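Local coordinates for protein Pyrimidine/purine nucleoside phosphorylase (Acinetobacter sp. ADP1, PDB 3HQX) that probably catalyses the reversible phosphorolysis of diverse purine and pyrimidine nucleosides, releasing the free base and ribose 1-phosphate, at residues E67-A73 / S93-T99. Sequence-based numbering, arbitrary orientation.
Sequences ECRVKIA and SLFKIET
In the four-stranded antiparallel sheet of this cupin fold, strands 67-72 and 94-98 are the two inner neighbours, their axes coming within 4.7 Å of each other. Arg69 and Glu98 form a hydrogen-bonded pair: Arg69 N gives to Glu98 O at 3.0 Å, and Glu98 N returns a bond to Arg69 O at 2.9 Å. Lys71 and Lys96 repeat the exchange two residues on, and past the end of strand 67-72 Ala73 N still reaches Leu94 O at 2.7 Å. Val70 sits opposite Ile97 and Ile72 opposite Phe95, both non-hydrogen-bonded pairs; there alpha carbons come close to carbonyls, as with Val70 CA and Lys96 O at 3.2 Å.

The two layers of a cupin sandwich meet on the face carrying these apolar residues. Val70 CG1, placed trans to the amide nitrogen by a chi1 of -174°, reaches the Phe95 ring 3.9 Å from CD1, while CG2 lies against CG1 and CD1 of Ile97. The far end of the Ile97 chain, CD1, then meets Cys68 SG at 3.8 Å. Phe87, from the opposing sheet, touches Val70 and Ile72 and meets Phe95 edge-to-face.

Charged side chains occupy the other face. Arg69 sends its extended chain away from strand 94-98 to bridge Glu67, NH1 to OE2 at 3.0 Å; the other carboxylate oxygen of Glu67 pairs with Arg82 on strand 79-82, the next strand over. At the Glu67 end, one water accepts from Glu67 N and donates to Thr99 OG1, which also bonds Glu101 O.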
ATOM      1  N   GLU A  67       7.563  10.802  -9.801  1.00  6.86           N
ATOM      2  CA  GLU A  67       7.334  11.979 -10.640  1.00  6.26           C
ATOM      3  C   GLU A  67       5.902  11.899 -11.107  1.00  6.63           C
ATOM      4  O   GLU A  67       5.462  10.821 -11.558  1.00  7.34           O
ATOM      5  CB  GLU A  67       8.239  11.938 -11.875  1.00  7.15           C
ATOM      6  CG  GLU A  67       7.950  13.031 -12.917  1.00  8.30           C
ATOM      7  CD  GLU A  67       8.920  13.011 -14.020  1.00 11.46           C
ATOM      8  OE1 GLU A  67      10.134  12.976 -13.764  1.00 12.49           O
ATOM      9  OE2 GLU A  67       8.465  12.986 -15.186  1.00 12.97           O
ATOM     10  N   CYS A  68       5.171  13.012 -11.022  1.00  5.07           N
ATOM     11  CA  CYS A  68       3.782  13.021 -11.546  1.00  5.94           C
ATOM     12  C   CYS A  68       3.481  14.332 -12.226  1.00  7.04           C
ATOM     13  O   CYS A  68       4.153  15.321 -12.023  1.00  6.03           O
ATOM     14  CB  CYS A  68       2.728  12.753 -10.436  1.00  5.68           C
ATOM     15  SG  CYS A  68       2.747  13.928  -9.106  1.00  7.69           S
ATOM     16  N   ARG A  69       2.424  14.324 -13.014  1.00  7.32           N
ATOM     17  CA  ARG A  69       1.841  15.534 -13.584  1.00  8.10           C
ATOM     18  C   ARG A  69       0.408  15.658 -13.112  1.00  8.31           C
ATOM     19  O   ARG A  69      -0.339  14.684 -13.148  1.00  8.45           O
ATOM     20  CB  ARG A  69       1.964  15.504 -15.109  1.00  8.66           C
ATOM     21  CG  ARG A  69       3.373  15.824 -15.518  1.00  9.32           C
ATOM     22  CD  ARG A  69       3.651  15.682 -16.980  1.00 16.60           C
ATOM     23  NE  ARG A  69       5.010  16.067 -17.353  1.00 18.69           N
ATOM     24  CZ  ARG A  69       6.090  15.287 -17.265  1.00 24.68           C
ATOM     25  NH1 ARG A  69       6.039  14.047 -16.686  1.00 26.21           N
ATOM     26  NH2 ARG A  69       7.255  15.786 -17.687  1.00 25.41           N
ATOM     27  N   VAL A  70       0.052  16.845 -12.648  1.00  8.18           N
ATOM     28  CA  VAL A  70      -1.252  17.064 -12.012  1.00  8.17           C
ATOM     29  C   VAL A  70      -1.910  18.310 -12.549  1.00  8.87           C
ATOM     30  O   VAL A  70      -1.264  19.335 -12.689  1.00  7.44           O
ATOM     31  CB  VAL A  70      -1.106  17.239 -10.472  1.00  9.43           C
ATOM     32  CG1 VAL A  70      -2.455  17.302  -9.839  1.00  8.86           C
ATOM     33  CG2 VAL A  70      -0.344  16.067  -9.883  1.00 10.33           C
ATOM     34  N   LYS A  71      -3.219  18.218 -12.788  1.00  9.53           N
ATOM     35  CA  LYS A  71      -4.037  19.397 -13.044  1.00 10.71           C
ATOM     36  C   LYS A  71      -4.894  19.588 -11.836  1.00 10.35           C
ATOM     37  O   LYS A  71      -5.751  18.701 -11.503  1.00  9.95           O
ATOM     38  CB  LYS A  71      -4.960  19.193 -14.226  1.00 11.22           C
ATOM     39  CG  LYS A  71      -4.255  19.210 -15.520  1.00 14.14           C
ATOM     40  CD  LYS A  71      -5.252  19.270 -16.642  1.00 17.89           C
ATOM     41  CE  LYS A  71      -4.555  19.485 -17.971  1.00 21.49           C
ATOM     42  NZ  LYS A  71      -3.612  18.384 -18.355  1.00 22.18           N
ATOM     43  N   ILE A  72      -4.692  20.734 -11.191  1.00 11.50           N
ATOM     44  CA  ILE A  72      -5.362  21.051  -9.938  1.00 12.50           C
ATOM     45  C   ILE A  72      -6.552  21.963 -10.146  1.00 13.31           C
ATOM     46  O   ILE A  72      -6.434  23.033 -10.805  1.00 12.94           O
ATOM     47  CB  ILE A  72      -4.410  21.734  -8.943  1.00 12.48           C
ATOM     48  CG1 ILE A  72      -3.209  20.817  -8.667  1.00 12.46           C
ATOM     49  CG2 ILE A  72      -5.134  22.035  -7.660  1.00 13.46           C
ATOM     50  CD1 ILE A  72      -2.038  21.517  -7.943  1.00 13.52           C
ATOM     51  N   ALA A  73      -7.670  21.579  -9.537  1.00 13.65           N
ATOM     52  CA  ALA A  73      -8.832  22.445  -9.492  1.00 15.82           C
ATOM     53  C   ALA A  73      -9.246  22.701 -10.935  1.00 17.24           C
ATOM     54  O   ALA A  73      -9.379  21.730 -11.707  1.00 17.67           O
ATOM     55  CB  ALA A  73      -8.506  23.734  -8.717  1.00 15.23           C
ATOM     56  N   SER A  93     -12.965  20.630  -4.113  1.00 14.19           N
ATOM     57  CA  SER A  93     -12.370  20.752  -5.421  1.00 14.39           C
ATOM     58  C   SER A  93     -11.931  19.358  -5.874  1.00 14.13           C
ATOM     59  O   SER A  93     -12.530  18.349  -5.440  1.00 13.78           O
ATOM     60  CB  SER A  93     -11.199  21.745  -5.341  1.00 14.45           C
ATOM     61  OG  SER A  93     -10.709  22.092  -6.621  1.00 16.07           O
ATOM     62  N   LEU A  94     -10.940  19.321  -6.761  1.00 12.92           N
ATOM     63  CA  LEU A  94     -10.445  18.087  -7.364  1.00 13.03           C
ATOM     64  C   LEU A  94      -9.060  18.272  -7.969  1.00 12.57           C
ATOM     65  O   LEU A  94      -8.574  19.400  -8.166  1.00 11.07           O
ATOM     66  CB  LEU A  94     -11.382  17.574  -8.470  1.00 13.71           C
ATOM     67  CG  LEU A  94     -11.562  18.320  -9.800  1.00 13.86           C
ATOM     68  CD1 LEU A  94     -10.423  18.181 -10.667  1.00 17.19           C
ATOM     69  CD2 LEU A  94     -12.773  17.771 -10.553  1.00 14.40           C
ATOM     70  N   PHE A  95      -8.442  17.144  -8.266  1.00 12.11           N
ATOM     71  CA  PHE A  95      -7.204  17.110  -9.021  1.00 11.30           C
ATOM     72  C   PHE A  95      -7.160  15.859  -9.874  1.00  9.57           C
ATOM     73  O   PHE A  95      -7.813  14.881  -9.543  1.00 10.94           O
ATOM     74  CB  PHE A  95      -5.969  17.282  -8.102  1.00 11.33           C
ATOM     75  CG  PHE A  95      -5.674  16.126  -7.176  1.00 10.57           C
ATOM     76  CD1 PHE A  95      -4.780  15.161  -7.558  1.00  8.99           C
ATOM     77  CD2 PHE A  95      -6.231  16.031  -5.939  1.00 11.30           C
ATOM     78  CE1 PHE A  95      -4.415  14.144  -6.723  1.00 10.19           C
ATOM     79  CE2 PHE A  95      -5.856  14.996  -5.083  1.00 10.49           C
ATOM     80  CZ  PHE A  95      -4.965  14.052  -5.501  1.00  9.74           C
ATOM     81  N   LYS A  96      -6.406  15.920 -10.970  1.00  8.82           N
ATOM     82  CA  LYS A  96      -6.270  14.831 -11.923  1.00  9.36           C
ATOM     83  C   LYS A  96      -4.799  14.564 -12.080  1.00  9.51           C
ATOM     84  O   LYS A  96      -4.053  15.486 -12.398  1.00  9.53           O
ATOM     85  CB  LYS A  96      -6.875  15.202 -13.270  1.00  8.98           C
ATOM     86  CG  LYS A  96      -8.347  15.662 -13.194  1.00 11.60           C
ATOM     87  CD  LYS A  96      -8.962  15.850 -14.582  1.00 15.79           C
ATOM     88  CE  LYS A  96     -10.434  16.041 -14.465  1.00 20.15           C
ATOM     89  NZ  LYS A  96     -10.714  17.037 -13.394  1.00 22.96           N
ATOM     90  N   ILE A  97      -4.392  13.330 -11.800  1.00  8.79           N
ATOM     91  CA  ILE A  97      -3.011  12.984 -11.635  1.00  9.11           C
ATOM     92  C   ILE A  97      -2.627  11.846 -12.580  1.00  8.58           C
ATOM     93  O   ILE A  97      -3.407  10.890 -12.803  1.00  8.63           O
ATOM     94  CB  ILE A  97      -2.707  12.652 -10.155  1.00  9.07           C
ATOM     95  CG1 ILE A  97      -1.200  12.402  -9.918  1.00  9.30           C
ATOM     96  CG2 ILE A  97      -3.530  11.438  -9.680  1.00  9.84           C
ATOM     97  CD1 ILE A  97      -0.769  12.562  -8.414  1.00  8.02           C
ATOM     98  N   GLU A  98      -1.444  11.970 -13.160  1.00  8.85           N
ATOM     99  CA  GLU A  98      -0.878  10.914 -14.019  1.00  9.34           C
ATOM    100  C   GLU A  98       0.569  10.637 -13.601  1.00  7.91           C
ATOM    101  O   GLU A  98       1.277  11.530 -13.130  1.00  6.28           O
ATOM    102  CB  GLU A  98      -1.021  11.246 -15.525  1.00 11.15           C
ATOM    103  CG  GLU A  98      -0.881  12.668 -15.843  1.00 16.36           C
ATOM    104  CD  GLU A  98      -1.177  13.009 -17.301  1.00 19.72           C
ATOM    105  OE1 GLU A  98      -2.293  12.782 -17.783  1.00 24.44           O
ATOM    106  OE2 GLU A  98      -0.278  13.514 -17.953  1.00 23.12           O
ATOM    107  N   THR A  99       0.995   9.397 -13.800  1.00  8.52           N
ATOM    108  CA  THR A  99       2.356   9.031 -13.548  1.00  8.13           C
ATOM    109  C   THR A  99       2.783   7.889 -14.448  1.00  8.73           C
ATOM    110  O   THR A  99       1.929   7.097 -14.863  1.00 10.43           O
ATOM    111  CB  THR A  99       2.557   8.627 -12.046  1.00  8.65           C
ATOM    112  OG1 THR A  99       3.948   8.398 -11.832  1.00  8.38           O
ATOM    113  CG2 THR A  99       1.700   7.383 -11.657  1.00  9.01           C
TER
HETATM  114  O   HOH W   1       6.397   8.209 -10.352  1.00  6.78           O